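Local structure of ABC transporter (Caldanaerobius, 4G68) at residues K115-L123 with N142-F150; T127-S135 with G356-N364. The protein probably serves as the extracellular solute-binding component of an ABC transporter, capturing sugars released from xylan for uptake by this thermophilic bacterium. One frame throughout, in Å; residues are numbered along the deposited sequence.

Contact 1 (K115-L123 with N142-F150); sequences KVLQLDSYL and NGKIYGIPF
Q118 lays its side-chain amide across the aliphatic part of K144, with Q118 CD 3.8 Å from K144 CD, while Q118 CB lies 3.9 Å from Y146 CE1. With CG anti to the backbone N (chi1 -169°) and the chain extended beyond it, Q118 NE2 is delivered to D120 OD2 at 3.1 Å. This donor stands 41° above the carboxylate plane; D120 OD2 takes I145 N through its syn lone pair at 2.8 Å, nearly straight (171°). Without the carboxylate, as with an alanine here, I145 N would probably lose this acceptor and the Q118 amide be freer to turn. L119 N reaches I145 O at 2.7 Å, so both backbone polar groups of I145 are taken up by 115-123, on the same side of strand 144-160. The contact fastens the loop after helix 108-112 to the start of that strand in the solute-binding fold's mixed sheet. L119 CD1 meets I148 CD1 at 3.5 Å, the side chains crossing at about a right angle, and L123 CD1 rests on I145 CG2 at 3.6 Å. The Y146 ring presents its edge to V116 O. A carboxylate thus replaces a strand carbonyl as acceptor beside an aliphatic cluster: directional pairing and apolar fit share the contact's heart.

Contact 2 (T127-S135 with G356-N364); sequences TKDQLLPGS and GLPAWKYDN
L131 is the bump that settles on one face of the W360 indole: its CG stands 3.6 Å from the centroid of the five-membered ring of W360 and only 7° off the ring normal, a CH-pi contact. Both methyls spread over the same face, L131 CD2 3.6 Å from W360 NE1 and L131 CD1 over the six-membered ring near CE2 and CZ2. The methyl CG2 of T127 and the CB of Q130 continue this surface around the benzo end, Q130 CB lying 3.8 Å from W360 CZ3. Backbones close the seam at a single beta bridge between L131 and W360, made by L132 N to A359 O (2.9 Å, in the carbonyl plane) and K361 N to Q130 O (2.9 Å, 174° at the hydrogen). Elsewhere along the seam L132 CD1 bends into the notch formed by the A359 and W360 carbonyls and approaches the Y362 ring. K361 runs extended along the 127-135 backbone, its CG anti to the carbonyl carbon (chi1 -60°), and brings K361 NZ to D129 O at 2.8 Å, nearly along the C=O axis. A water donating to both Q130 O and K361 O lies at the indole edge. S135 OG donates a hydrogen bond to L132 O across the type II turn L132-S135. W360 NE1 is held by P149 O, and L131 also packs on P149, so the seam lies beside strand 144-160, which pairs antiparallel with 357-358, with helices 332-353 and 372-382 touching W360 and Y362 respectively.

Both contacts bring the loop that follows helix 108-112 onto the same sheet, in which strands 144-160 and 357-358 are neighbours. Their centres lie about 16 Å apart. Neither is wholly core or surface: each is partly buried, contact 1 centred about 22 Å and contact 2 about 18 Å from the centre of the chain. Contact 1 pairs segments near in sequence and recruits an aspartate side chain as acceptor; contact 2 joins segments over 200 residues apart, relying on backbone bridging, one aromatic face and a lysine on a main-chain carbonyl. They meet directly: F150 O lies 3.1 Å from A359 N, a probable hydrogen bond, and P149 CG packs against S135 O. Helix 332-353 touches side chains in both.

Contact 1 (K115-L123 with N142-F150)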
# COMPACT_ATOMS: atom_id res chain seq x y z
N LYS C 115 -12.85 1.06 20.55
CA LYS C 115 -13.21 -0.24 19.90
C LYS C 115 -12.04 -1.18 19.76
O LYS C 115 -12.23 -2.34 19.33
CB LYS C 115 -13.74 -0.01 18.49
CG LYS C 115 -14.81 1.03 18.41
CD LYS C 115 -16.03 0.63 19.21
CE LYS C 115 -17.08 1.67 18.85
NZ LYS C 115 -18.34 1.30 19.42
N VAL C 116 -10.84 -0.70 20.12
CA VAL C 116 -9.59 -1.52 20.02
C VAL C 116 -8.88 -1.71 21.37
O VAL C 116 -8.62 -0.73 22.09
CB VAL C 116 -8.62 -0.89 19.01
CG1 VAL C 116 -7.45 -1.82 18.75
CG2 VAL C 116 -9.32 -0.61 17.67
N LEU C 117 -8.56 -2.97 21.67
CA LEU C 117 -7.80 -3.38 22.88
C LEU C 117 -6.40 -2.80 22.89
O LEU C 117 -5.65 -3.01 21.93
CB LEU C 117 -7.70 -4.93 22.98
CG LEU C 117 -7.04 -5.41 24.30
CD1 LEU C 117 -7.84 -4.91 25.51
CD2 LEU C 117 -6.84 -6.92 24.41
N GLN C 118 -6.08 -2.06 23.96
CA GLN C 118 -4.71 -1.56 24.21
C GLN C 118 -3.75 -2.71 24.52
O GLN C 118 -4.07 -3.62 25.33
CB GLN C 118 -4.71 -0.58 25.37
CG GLN C 118 -3.41 0.20 25.54
CD GLN C 118 -3.30 0.82 26.92
OE1 GLN C 118 -4.34 1.16 27.54
NE2 GLN C 118 -2.06 0.96 27.43
N LEU C 119 -2.59 -2.70 23.90
CA LEU C 119 -1.73 -3.86 23.96
C LEU C 119 -0.44 -3.69 24.77
O LEU C 119 0.31 -4.67 24.88
CB LEU C 119 -1.38 -4.34 22.53
CG LEU C 119 -2.51 -4.72 21.56
CD1 LEU C 119 -1.96 -5.24 20.22
CD2 LEU C 119 -3.47 -5.73 22.17
N ASP C 120 -0.21 -2.52 25.39
CA ASP C 120 1.10 -2.29 26.05
C ASP C 120 1.38 -3.30 27.15
O ASP C 120 2.55 -3.64 27.41
CB ASP C 120 1.22 -0.89 26.62
CG ASP C 120 1.10 0.14 25.55
OD1 ASP C 120 2.16 0.63 25.04
OD2 ASP C 120 -0.07 0.35 25.16
N SER C 121 0.31 -3.78 27.80
CA SER C 121 0.47 -4.78 28.88
C SER C 121 0.93 -6.13 28.34
O SER C 121 1.43 -6.97 29.12
CB SER C 121 -0.80 -4.96 29.72
OG SER C 121 -1.86 -5.50 28.94
N TYR C 122 0.71 -6.37 27.04
CA TYR C 122 1.14 -7.63 26.41
C TYR C 122 2.44 -7.50 25.61
O TYR C 122 2.83 -8.43 24.91
CB TYR C 122 0.11 -8.23 25.50
CG TYR C 122 -1.27 -8.48 26.06
CD1 TYR C 122 -1.63 -9.77 26.58
CD2 TYR C 122 -2.25 -7.48 26.01
CE1 TYR C 122 -2.90 -10.02 27.05
CE2 TYR C 122 -3.54 -7.71 26.48
CZ TYR C 122 -3.85 -8.96 27.01
OH TYR C 122 -5.12 -9.15 27.44
N LEU C 123 3.14 -6.37 25.75
CA LEU C 123 4.34 -6.11 24.97
C LEU C 123 5.60 -5.93 25.81
O LEU C 123 6.60 -5.37 25.35
CB LEU C 123 4.12 -4.91 24.01
CG LEU C 123 2.96 -5.05 23.04
CD1 LEU C 123 2.81 -3.80 22.17
CD2 LEU C 123 3.15 -6.31 22.20
N ASN C 142 -1.93 8.26 21.23
CA ASN C 142 -1.88 8.83 22.57
C ASN C 142 -0.90 8.03 23.44
O ASN C 142 -1.19 7.74 24.59
CB ASN C 142 -3.29 8.79 23.17
CG ASN C 142 -4.31 9.43 22.26
OD1 ASN C 142 -4.29 10.65 22.06
ND2 ASN C 142 -5.22 8.62 21.70
N GLY C 143 0.27 7.70 22.90
CA GLY C 143 1.36 7.12 23.74
C GLY C 143 1.16 5.65 24.08
O GLY C 143 1.93 5.06 24.84
N LYS C 144 0.11 5.04 23.52
CA LYS C 144 -0.27 3.67 23.84
C LYS C 144 -0.31 2.87 22.56
O LYS C 144 -0.55 3.44 21.49
CB LYS C 144 -1.64 3.67 24.52
CG LYS C 144 -1.63 4.38 25.88
CD LYS C 144 -3.02 4.59 26.46
CE LYS C 144 -3.80 5.66 25.70
NZ LYS C 144 -3.39 7.06 26.05
N ILE C 145 -0.11 1.55 22.67
CA ILE C 145 -0.04 0.71 21.49
C ILE C 145 -1.40 0.02 21.33
O ILE C 145 -1.93 -0.56 22.31
CB ILE C 145 0.99 -0.41 21.63
CG1 ILE C 145 2.38 0.13 22.00
CG2 ILE C 145 0.97 -1.32 20.39
CD1 ILE C 145 3.18 0.61 20.86
N TYR C 146 -1.91 0.02 20.09
CA TYR C 146 -3.20 -0.62 19.75
C TYR C 146 -3.20 -1.71 18.65
O TYR C 146 -4.29 -2.14 18.21
CB TYR C 146 -4.23 0.46 19.34
CG TYR C 146 -4.68 1.28 20.52
CD1 TYR C 146 -5.72 0.83 21.34
CD2 TYR C 146 -4.03 2.46 20.86
CE1 TYR C 146 -6.11 1.56 22.45
CE2 TYR C 146 -4.41 3.21 21.95
CZ TYR C 146 -5.46 2.77 22.73
OH TYR C 146 -5.87 3.50 23.83
N GLY C 147 -2.03 -2.18 18.23
CA GLY C 147 -1.96 -3.16 17.16
C GLY C 147 -0.59 -3.82 17.12
O GLY C 147 0.37 -3.29 17.69
N ILE C 148 -0.52 -4.98 16.47
CA ILE C 148 0.73 -5.70 16.25
C ILE C 148 1.06 -5.48 14.75
O ILE C 148 0.34 -5.98 13.89
CB ILE C 148 0.56 -7.24 16.54
CG1 ILE C 148 0.15 -7.52 18.02
CG2 ILE C 148 1.80 -8.02 16.16
CD1 ILE C 148 0.97 -6.81 19.10
N PRO C 149 2.13 -4.72 14.44
CA PRO C 149 2.45 -4.47 13.03
C PRO C 149 2.87 -5.78 12.37
O PRO C 149 3.38 -6.69 13.08
CB PRO C 149 3.63 -3.46 13.11
CG PRO C 149 3.61 -2.96 14.51
CD PRO C 149 3.12 -4.12 15.33
N PHE C 150 2.66 -5.90 11.05
CA PHE C 150 3.20 -7.09 10.36
C PHE C 150 3.87 -6.81 9.00
O PHE C 150 4.72 -7.58 8.57
CB PHE C 150 2.17 -8.20 10.23
CG PHE C 150 1.13 -7.96 9.15
CD1 PHE C 150 1.34 -8.39 7.84
CD2 PHE C 150 -0.08 -7.32 9.46
CE1 PHE C 150 0.40 -8.15 6.84
CE2 PHE C 150 -1.05 -7.11 8.48
CZ PHE C 150 -0.80 -7.52 7.16

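Contact 2 (T127-S135 with G356-N364)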
# COMPACT_ATOMS: atom_id res chain seq x y z
N THR C 127 8.41 -9.14 22.83
CA THR C 127 7.87 -9.10 21.46
C THR C 127 8.48 -7.95 20.64
O THR C 127 8.85 -8.16 19.49
CB THR C 127 6.34 -8.96 21.44
OG1 THR C 127 5.71 -10.13 21.97
CG2 THR C 127 5.80 -8.74 20.01
N LYS C 128 8.62 -6.74 21.23
CA LYS C 128 9.08 -5.60 20.42
C LYS C 128 10.40 -5.89 19.67
O LYS C 128 10.61 -5.46 18.52
CB LYS C 128 9.21 -4.36 21.26
CG LYS C 128 7.88 -3.80 21.74
CD LYS C 128 8.11 -2.55 22.60
CE LYS C 128 6.78 -1.89 22.94
NZ LYS C 128 6.89 -0.59 23.68
N ASP C 129 11.26 -6.62 20.35
CA ASP C 129 12.63 -6.87 19.91
C ASP C 129 12.66 -7.80 18.73
O ASP C 129 13.68 -7.91 18.06
CB ASP C 129 13.43 -7.45 21.07
CG ASP C 129 13.52 -6.47 22.22
OD1 ASP C 129 13.53 -5.23 21.91
OD2 ASP C 129 13.53 -6.91 23.41
N GLN C 130 11.54 -8.43 18.46
CA GLN C 130 11.42 -9.35 17.33
C GLN C 130 10.98 -8.64 16.08
O GLN C 130 10.92 -9.26 15.00
CB GLN C 130 10.41 -10.44 17.68
CG GLN C 130 10.81 -11.28 18.89
CD GLN C 130 9.88 -12.43 19.09
OE1 GLN C 130 8.79 -12.27 19.59
NE2 GLN C 130 10.30 -13.60 18.67
N LEU C 131 10.57 -7.37 16.22
CA LEU C 131 10.28 -6.54 15.00
C LEU C 131 11.42 -5.54 14.67
O LEU C 131 12.21 -5.16 15.54
CB LEU C 131 8.93 -5.80 15.09
CG LEU C 131 7.70 -6.70 15.10
CD1 LEU C 131 7.34 -7.06 16.54
CD2 LEU C 131 6.56 -5.88 14.53
N LEU C 132 11.49 -5.12 13.41
CA LEU C 132 12.44 -4.08 13.00
C LEU C 132 12.16 -2.80 13.77
O LEU C 132 11.04 -2.64 14.28
CB LEU C 132 12.31 -3.77 11.49
CG LEU C 132 12.93 -4.75 10.51
CD1 LEU C 132 11.97 -5.84 10.16
CD2 LEU C 132 13.23 -4.05 9.18
N PRO C 133 13.16 -1.89 13.85
CA PRO C 133 13.06 -0.67 14.67
C PRO C 133 11.99 0.24 14.11
O PRO C 133 11.80 0.27 12.88
CB PRO C 133 14.45 -0.02 14.54
CG PRO C 133 15.35 -1.07 14.03
CD PRO C 133 14.49 -1.99 13.18
N GLY C 134 11.28 0.95 14.99
CA GLY C 134 10.23 1.88 14.56
C GLY C 134 8.91 1.25 14.08
O GLY C 134 8.01 1.97 13.62
N SER C 135 8.79 -0.09 14.19
CA SER C 135 7.58 -0.77 13.69
C SER C 135 6.25 -0.33 14.34
O SER C 135 5.17 -0.35 13.69
CB SER C 135 7.72 -2.31 13.82
OG SER C 135 8.56 -2.85 12.81
N GLY C 356 4.17 -8.41 0.60
CA GLY C 356 4.50 -7.24 1.42
C GLY C 356 5.98 -7.08 1.73
O GLY C 356 6.80 -7.88 1.26
N LEU C 357 6.31 -6.01 2.45
CA LEU C 357 7.64 -5.87 3.05
C LEU C 357 7.55 -6.20 4.56
O LEU C 357 6.66 -5.66 5.26
CB LEU C 357 8.14 -4.45 2.84
CG LEU C 357 8.50 -4.15 1.39
CD1 LEU C 357 8.43 -2.65 1.14
CD2 LEU C 357 9.87 -4.77 1.01
N PRO C 358 8.44 -7.11 5.07
CA PRO C 358 8.26 -7.63 6.42
C PRO C 358 8.47 -6.57 7.49
O PRO C 358 9.39 -5.71 7.37
CB PRO C 358 9.38 -8.71 6.53
CG PRO C 358 10.44 -8.30 5.53
CD PRO C 358 9.60 -7.75 4.38
N ALA C 359 7.62 -6.58 8.52
CA ALA C 359 7.86 -5.72 9.70
C ALA C 359 8.63 -6.44 10.77
O ALA C 359 9.27 -5.78 11.64
CB ALA C 359 6.57 -5.16 10.30
N TRP C 360 8.56 -7.77 10.75
CA TRP C 360 9.25 -8.57 11.77
C TRP C 360 10.60 -8.91 11.24
O TRP C 360 10.79 -8.92 10.01
CB TRP C 360 8.51 -9.87 12.02
CG TRP C 360 7.22 -9.65 12.78
CD1 TRP C 360 6.10 -8.91 12.36
CD2 TRP C 360 6.91 -10.11 14.13
NE1 TRP C 360 5.12 -8.93 13.33
CE2 TRP C 360 5.56 -9.61 14.44
CE3 TRP C 360 7.61 -10.84 15.13
CZ2 TRP C 360 4.92 -9.88 15.65
CZ3 TRP C 360 6.95 -11.10 16.34
CH2 TRP C 360 5.64 -10.64 16.59
N LYS C 361 11.54 -9.18 12.13
CA LYS C 361 12.91 -9.53 11.70
C LYS C 361 12.77 -10.86 11.01
O LYS C 361 11.79 -11.57 11.23
CB LYS C 361 13.90 -9.61 12.89
CG LYS C 361 14.04 -8.31 13.66
CD LYS C 361 14.72 -8.51 14.99
CE LYS C 361 15.25 -7.17 15.49
NZ LYS C 361 16.06 -7.27 16.74
N TYR C 362 13.73 -11.18 10.15
CA TYR C 362 13.56 -12.27 9.22
C TYR C 362 14.86 -13.07 9.06
O TYR C 362 15.10 -13.66 8.01
CB TYR C 362 13.04 -11.72 7.87
CG TYR C 362 13.80 -10.52 7.38
CD1 TYR C 362 15.00 -10.68 6.65
CD2 TYR C 362 13.33 -9.23 7.59
CE1 TYR C 362 15.68 -9.59 6.16
CE2 TYR C 362 14.03 -8.12 7.10
CZ TYR C 362 15.20 -8.32 6.38
OH TYR C 362 15.93 -7.23 5.90
N ASP C 363 15.67 -13.07 10.12
CA ASP C 363 16.89 -13.92 10.23
C ASP C 363 16.58 -15.41 10.12
O ASP C 363 17.38 -16.18 9.58
CB ASP C 363 17.62 -13.66 11.56
CG ASP C 363 17.94 -12.20 11.77
OD1 ASP C 363 18.81 -11.66 11.05
OD2 ASP C 363 17.33 -11.59 12.68
N ASN C 364 15.41 -15.83 10.64
CA ASN C 364 14.96 -17.21 10.48
C ASN C 364 14.72 -17.69 9.05
O ASN C 364 14.55 -18.91 8.86
CB ASN C 364 13.70 -17.51 11.32
CG ASN C 364 12.51 -16.55 11.00
OD1 ASN C 364 11.40 -16.99 10.82
ND2 ASN C 364 12.75 -15.27 11.01
O HOH W 1 11.06 -11.84 13.96